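Local coordinates for protein beta-xylanase (Caldicellulosiruptor kristjanssonii, PDB 7NWN) that probably binds plant cell-wall polysaccharide as a family 9 carbohydrate-binding module of a multimodular, hyperthermostable xylanase-glucuronoyl esterase, at residues I96-F102 / I161-E165; R104-Y108 / A190-S195. One frame throughout, in Å; residues are numbered along the deposited sequence.

Interaction 1 of 2, residues I96-F102 / I161-E165; sequences IFLDENF and IMGFE. With CA (calcium ion), chain S.
F97 pairs with E165 and D99 with G163 as antiparallel hydrogen-bonded pairs, two bonds to each, and L98 faces F164 as the non-hydrogen-bonded pair between them. The bond from D99 N to G163 O (2.8 Å) is nearly straight, 171° at the hydrogen. Side chains pack closely on both faces here: L98 CD1 lies at the edge of the F164 ring, 4.2 Å from F164 CD1, beside L70 and I200. On the other face the F97 ring lies beside the E165 chain, F97 CD1 3.5 Å from E165 CB; the carboxylate then turns off to the backbone of F184 and D185. G163 sits opposite D99, where a CB would run into the aspartate's own. Beyond D99 the contact loosens: water 1 spans E100 O and I161 O, and F102 lies partly exposed. With its CG anti to the backbone N (chi1 -161°), F102 swings back across I161, whose CG2 sits 3.7 Å from the ring centroid, over one face. Replacing F102 by an alanine is likely to leave I161 CG2 without its aromatic cover. D99 OD1 binds calcium alongside D103, D111 and D112 while OD2 accepts from R104 N, so the backbone ladder holds a metal ligand at the strand's end.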
loop_
_atom_site.group_PDB
_atom_site.type_symbol
_atom_site.label_atom_id
_atom_site.label_comp_id
_atom_site.label_asym_id
_atom_site.label_seq_id
_atom_site.Cartn_x
_atom_site.Cartn_y
_atom_site.Cartn_z
ATOM N N ILE A 96 3.523 2.631 -1.876
ATOM C CA ILE A 96 3.632 1.325 -1.236
ATOM C C ILE A 96 5.084 0.897 -1.433
ATOM O O ILE A 96 5.579 0.959 -2.542
ATOM C CB ILE A 96 2.627 0.309 -1.853
ATOM C CG1 ILE A 96 1.183 0.767 -1.560
ATOM C CG2 ILE A 96 2.830 -1.115 -1.289
ATOM C CD1 ILE A 96 0.199 0.207 -2.574
ATOM N N PHE A 97 5.718 0.487 -0.343
ATOM C CA PHE A 97 7.094 0.021 -0.333
ATOM C C PHE A 97 7.091 -1.429 0.154
ATOM O O PHE A 97 6.377 -1.728 1.109
ATOM C CB PHE A 97 7.865 0.857 0.694
ATOM C CG PHE A 97 7.825 2.372 0.537
ATOM C CD1 PHE A 97 6.703 3.103 0.916
ATOM C CD2 PHE A 97 8.937 3.060 0.053
ATOM C CE1 PHE A 97 6.701 4.493 0.850
ATOM C CE2 PHE A 97 8.953 4.455 -0.013
ATOM C CZ PHE A 97 7.831 5.164 0.386
ATOM N N LEU A 98 7.899 -2.292 -0.485
ATOM C CA LEU A 98 8.011 -3.685 -0.061
ATOM C C LEU A 98 9.478 -4.149 -0.112
ATOM O O LEU A 98 10.174 -3.929 -1.112
ATOM C CB LEU A 98 7.149 -4.557 -0.981
ATOM C CG LEU A 98 6.835 -5.967 -0.458
ATOM C CD1 LEU A 98 5.938 -5.923 0.775
ATOM C CD2 LEU A 98 6.208 -6.809 -1.579
ATOM N N ASP A 99 9.927 -4.781 0.983
ATOM C CA ASP A 99 11.212 -5.482 1.035
ATOM C C ASP A 99 10.843 -6.965 1.127
ATOM O O ASP A 99 10.554 -7.454 2.225
ATOM C CB ASP A 99 12.010 -4.993 2.251
ATOM C CG ASP A 99 13.290 -5.772 2.651
ATOM O OD1 ASP A 99 13.797 -6.620 1.863
ATOM O OD2 ASP A 99 13.734 -5.538 3.793
ATOM N N GLU A 100 10.750 -7.591 -0.051
ATOM C CA GLU A 100 10.104 -8.893 -0.202
ATOM C C GLU A 100 10.945 -9.982 0.470
ATOM O O GLU A 100 10.385 -10.862 1.110
ATOM C CB GLU A 100 9.901 -9.216 -1.686
ATOM C CG GLU A 100 8.943 -10.365 -1.925
ATOM C CD GLU A 100 8.688 -10.706 -3.382
ATOM O OE1 GLU A 100 9.183 -10.000 -4.274
ATOM O OE2 GLU A 100 7.972 -11.669 -3.620
ATOM N N ASN A 101 12.282 -9.908 0.350
ATOM C CA ASN A 101 13.130 -10.920 0.984
ATOM C C ASN A 101 13.388 -10.595 2.452
ATOM O O ASN A 101 13.980 -11.400 3.137
ATOM C CB ASN A 101 14.468 -11.129 0.263
ATOM C CG ASN A 101 14.318 -11.522 -1.196
ATOM O OD1 ASN A 101 13.322 -12.115 -1.620
ATOM N ND2 ASN A 101 15.295 -11.159 -2.005
ATOM N N PHE A 102 12.960 -9.428 2.948
ATOM C CA PHE A 102 13.238 -9.019 4.322
ATOM C C PHE A 102 14.745 -8.933 4.636
ATOM O O PHE A 102 15.158 -9.229 5.754
ATOM C CB PHE A 102 12.517 -9.925 5.313
ATOM C CG PHE A 102 12.363 -9.345 6.693
ATOM C CD1 PHE A 102 11.898 -8.057 6.888
ATOM C CD2 PHE A 102 12.661 -10.103 7.821
ATOM C CE1 PHE A 102 11.758 -7.526 8.168
ATOM C CE2 PHE A 102 12.483 -9.583 9.096
ATOM C CZ PHE A 102 12.041 -8.291 9.275
ATOM N N ILE A 161 7.786 -13.075 6.587
ATOM C CA ILE A 161 7.879 -11.685 7.023
ATOM C C ILE A 161 8.450 -10.885 5.868
ATOM O O ILE A 161 9.433 -11.319 5.252
ATOM C CB ILE A 161 8.671 -11.474 8.329
ATOM C CG1 ILE A 161 8.032 -12.236 9.488
ATOM C CG2 ILE A 161 8.801 -9.994 8.679
ATOM C CD1 ILE A 161 8.867 -12.256 10.744
ATOM N N MET A 162 7.797 -9.735 5.586
ATOM C CA MET A 162 8.344 -8.781 4.627
ATOM C C MET A 162 8.470 -7.401 5.282
ATOM O O MET A 162 7.798 -7.104 6.268
ATOM C CB MET A 162 7.498 -8.708 3.353
ATOM C CG MET A 162 7.508 -10.021 2.599
ATOM S SD MET A 162 6.427 -10.093 1.133
ATOM C CE MET A 162 4.824 -10.081 1.907
ATOM N N GLY A 163 9.396 -6.586 4.759
ATOM C CA GLY A 163 9.365 -5.179 5.115
ATOM C C GLY A 163 8.291 -4.475 4.271
ATOM O O GLY A 163 8.109 -4.796 3.092
ATOM N N PHE A 164 7.615 -3.507 4.887
ATOM C CA PHE A 164 6.539 -2.800 4.213
ATOM C C PHE A 164 6.516 -1.365 4.728
ATOM O O PHE A 164 6.646 -1.153 5.931
ATOM C CB PHE A 164 5.226 -3.536 4.535
ATOM C CG PHE A 164 3.973 -2.868 4.043
ATOM C CD1 PHE A 164 3.569 -3.039 2.724
ATOM C CD2 PHE A 164 3.237 -2.056 4.881
ATOM C CE1 PHE A 164 2.435 -2.388 2.266
ATOM C CE2 PHE A 164 2.120 -1.380 4.397
ATOM C CZ PHE A 164 1.716 -1.579 3.110
ATOM N N GLU A 165 6.181 -0.414 3.846
ATOM C CA GLU A 165 5.794 0.933 4.257
ATOM C C GLU A 165 4.600 1.388 3.392
ATOM O O GLU A 165 4.438 0.912 2.273
ATOM C CB GLU A 165 7.015 1.886 4.174
ATOM C CG GLU A 165 6.748 3.383 4.440
ATOM C CD GLU A 165 6.183 3.784 5.798
ATOM O OE1 GLU A 165 5.312 3.056 6.371
ATOM O OE2 GLU A 165 6.599 4.850 6.317
HETATM CA CA CA S . 14.970 -6.577 0.056
HETATM O O HOH W 1 10.574 -12.671 3.020
HETATM O O HOH W 2 16.199 -4.801 1.331
#

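Interaction 2 of 2, residues R104-Y108 / A190-S195; sequences RAISY and AWQNPS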
loop_
_atom_site.group_PDB
_atom_site.type_symbol
_atom_site.label_atom_id
_atom_site.label_comp_id
_atom_site.label_asym_id
_atom_site.label_seq_id
_atom_site.Cartn_x
_atom_site.Cartn_y
_atom_site.Cartn_z
ATOM N N ARG A 104 16.288 -5.997 4.827
ATOM C CA ARG A 104 16.469 -4.829 5.681
ATOM C C ARG A 104 17.808 -4.140 5.385
ATOM O O ARG A 104 18.429 -3.609 6.291
ATOM C CB ARG A 104 16.469 -5.242 7.158
ATOM C CG ARG A 104 15.103 -5.507 7.773
ATOM C CD ARG A 104 15.206 -6.530 8.899
ATOM N NE ARG A 104 15.784 -7.789 8.418
ATOM C CZ ARG A 104 16.054 -8.848 9.175
ATOM N NH1 ARG A 104 15.801 -8.821 10.470
ATOM N NH2 ARG A 104 16.565 -9.934 8.627
ATOM N N ALA A 105 18.265 -4.160 4.132
ATOM C CA ALA A 105 19.418 -3.380 3.726
ATOM C C ALA A 105 19.172 -1.872 3.972
ATOM O O ALA A 105 18.053 -1.424 4.276
ATOM C CB ALA A 105 19.692 -3.682 2.273
ATOM N N ILE A 106 20.240 -1.074 3.886
ATOM C CA ILE A 106 20.156 0.350 4.180
ATOM C C ILE A 106 20.038 1.107 2.859
ATOM O O ILE A 106 19.877 2.314 2.849
ATOM C CB ILE A 106 21.335 0.834 5.049
ATOM C CG1 ILE A 106 22.697 0.543 4.403
ATOM C CG2 ILE A 106 21.227 0.298 6.474
ATOM C CD1 ILE A 106 23.740 1.591 4.735
ATOM N N SER A 107 20.128 0.375 1.749
ATOM C CA SER A 107 19.920 0.936 0.432
ATOM C C SER A 107 19.195 -0.117 -0.419
ATOM O O SER A 107 19.079 -1.263 -0.001
ATOM C CB SER A 107 21.248 1.414 -0.139
ATOM O OG SER A 107 21.960 0.346 -0.754
ATOM N N TYR A 108 18.653 0.267 -1.584
ATOM C CA TYR A 108 17.647 -0.546 -2.252
ATOM C C TYR A 108 18.326 -1.741 -2.926
ATOM O O TYR A 108 19.225 -1.551 -3.735
ATOM C CB TYR A 108 16.803 0.280 -3.247
ATOM C CG TYR A 108 15.517 0.841 -2.670
ATOM C CD1 TYR A 108 15.546 1.705 -1.581
ATOM C CD2 TYR A 108 14.256 0.507 -3.184
ATOM C CE1 TYR A 108 14.372 2.181 -0.993
ATOM C CE2 TYR A 108 13.076 1.003 -2.623
ATOM C CZ TYR A 108 13.135 1.879 -1.548
ATOM O OH TYR A 108 11.998 2.365 -0.945
ATOM N N ALA A 190 12.371 6.370 3.677
ATOM C CA ALA A 190 11.920 5.089 3.137
ATOM C C ALA A 190 12.192 4.993 1.654
ATOM O O ALA A 190 12.393 3.886 1.133
ATOM C CB ALA A 190 10.442 4.838 3.420
ATOM N N TRP A 191 12.180 6.138 0.961
ATOM C CA TRP A 191 12.459 6.061 -0.470
ATOM C C TRP A 191 13.896 5.633 -0.793
ATOM O O TRP A 191 14.186 5.320 -1.958
ATOM C CB TRP A 191 12.107 7.372 -1.171
ATOM C CG TRP A 191 13.014 8.513 -0.826
ATOM C CD1 TRP A 191 12.978 9.300 0.290
ATOM C CD2 TRP A 191 14.117 8.985 -1.630
ATOM N NE1 TRP A 191 13.991 10.222 0.237
ATOM C CE2 TRP A 191 14.686 10.082 -0.940
ATOM C CE3 TRP A 191 14.662 8.607 -2.863
ATOM C CZ2 TRP A 191 15.781 10.793 -1.450
ATOM C CZ3 TRP A 191 15.740 9.309 -3.369
ATOM C CH2 TRP A 191 16.300 10.379 -2.663
ATOM N N GLN A 192 14.773 5.645 0.231
ATOM C CA GLN A 192 16.219 5.458 0.034
ATOM C C GLN A 192 16.722 4.268 0.841
ATOM O O GLN A 192 17.730 3.692 0.480
ATOM C CB GLN A 192 17.035 6.649 0.569
ATOM C CG GLN A 192 17.079 7.815 -0.382
ATOM C CD GLN A 192 18.097 8.861 0.001
ATOM O OE1 GLN A 192 19.079 9.017 -0.699
ATOM N NE2 GLN A 192 17.899 9.542 1.113
ATOM N N ASN A 193 16.011 3.923 1.913
ATOM C CA ASN A 193 16.504 3.047 2.955
ATOM C C ASN A 193 15.447 1.998 3.360
ATOM O O ASN A 193 14.585 2.239 4.206
ATOM C CB ASN A 193 16.963 3.901 4.139
ATOM C CG ASN A 193 17.637 3.107 5.239
ATOM O OD1 ASN A 193 17.688 1.885 5.205
ATOM N ND2 ASN A 193 18.084 3.797 6.269
ATOM N N PRO A 194 15.516 0.751 2.835
ATOM C CA PRO A 194 14.541 -0.285 3.199
ATOM C C PRO A 194 14.485 -0.678 4.674
ATOM O O PRO A 194 13.437 -1.124 5.152
ATOM C CB PRO A 194 14.927 -1.439 2.284
ATOM C CG PRO A 194 15.565 -0.752 1.103
ATOM C CD PRO A 194 16.408 0.344 1.745
ATOM N N SER A 195 15.577 -0.423 5.413
ATOM C CA SER A 195 15.654 -0.783 6.822
ATOM C C SER A 195 14.719 0.077 7.647
ATOM O O SER A 195 14.460 -0.218 8.807
ATOM C CB SER A 195 17.097 -0.701 7.336
ATOM O OG SER A 195 17.516 0.634 7.609
HETATM O O HOH W 3 18.628 3.209 -2.153
#
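Y108 reaches across to the second loop with its hydroxyl, which donates to A190 O, 2.6 Å from Y108 OH; that oxygen lies in the plane of the ring, at its edge. P194 takes one face of the same ring, its CG 4.0 Å from the centroid in a CH-pi contact. Next to it, water 3 accepts from Y108 N and donates to Q192 O (2.8 Å), tying the two backbones, and S107 CA points at Q192 O in a CA-H...O contact, 172° at the hydrogen. Further along, N193 OD1 comes within 3.1 Å of I106 CA. What fixes that oxygen is an Asx turn: a chi1 of -174° lays the N193 amide beside its carbonyl carbon, where OD1 accepts from S195 N and, at 2.7 Å, from S195 OG, both arriving from the same face of the amide. The turn leads into the 3-10 segment starting at P194. One shell out, D185 accepts from A190 N, while F197 and A127 touch Y108. Both loops lie at the surface: 104-108 connects strands 93-99 and 112-118, the other follows strand 177-182 and precedes strand 198-202, and H114 of strand 112-118 packs against both Y108 and W191.

In the fold
The two interactions interlock along the chain: 96-102 and 104-108 come first, almost continuous, then 161-165 and finally 190-195. Their centres are about 10 Å apart. Interaction 1 joins neighbouring strands 93-99 and 161-171 of the larger, mixed sheet; interaction 2 joins loops that follow two strands of that sheet, nearer the surface. D99 links them, one carboxylate oxygen on calcium and D99 OD2 2.8 Å from R104 N in a probable hydrogen bond, while the F97 ring packs against Y108 and A190. The calcium site therefore sits where strand 93-99 passes into the 104-108 loop, consistent with a metal that stabilises this part of a hyperthermostable module.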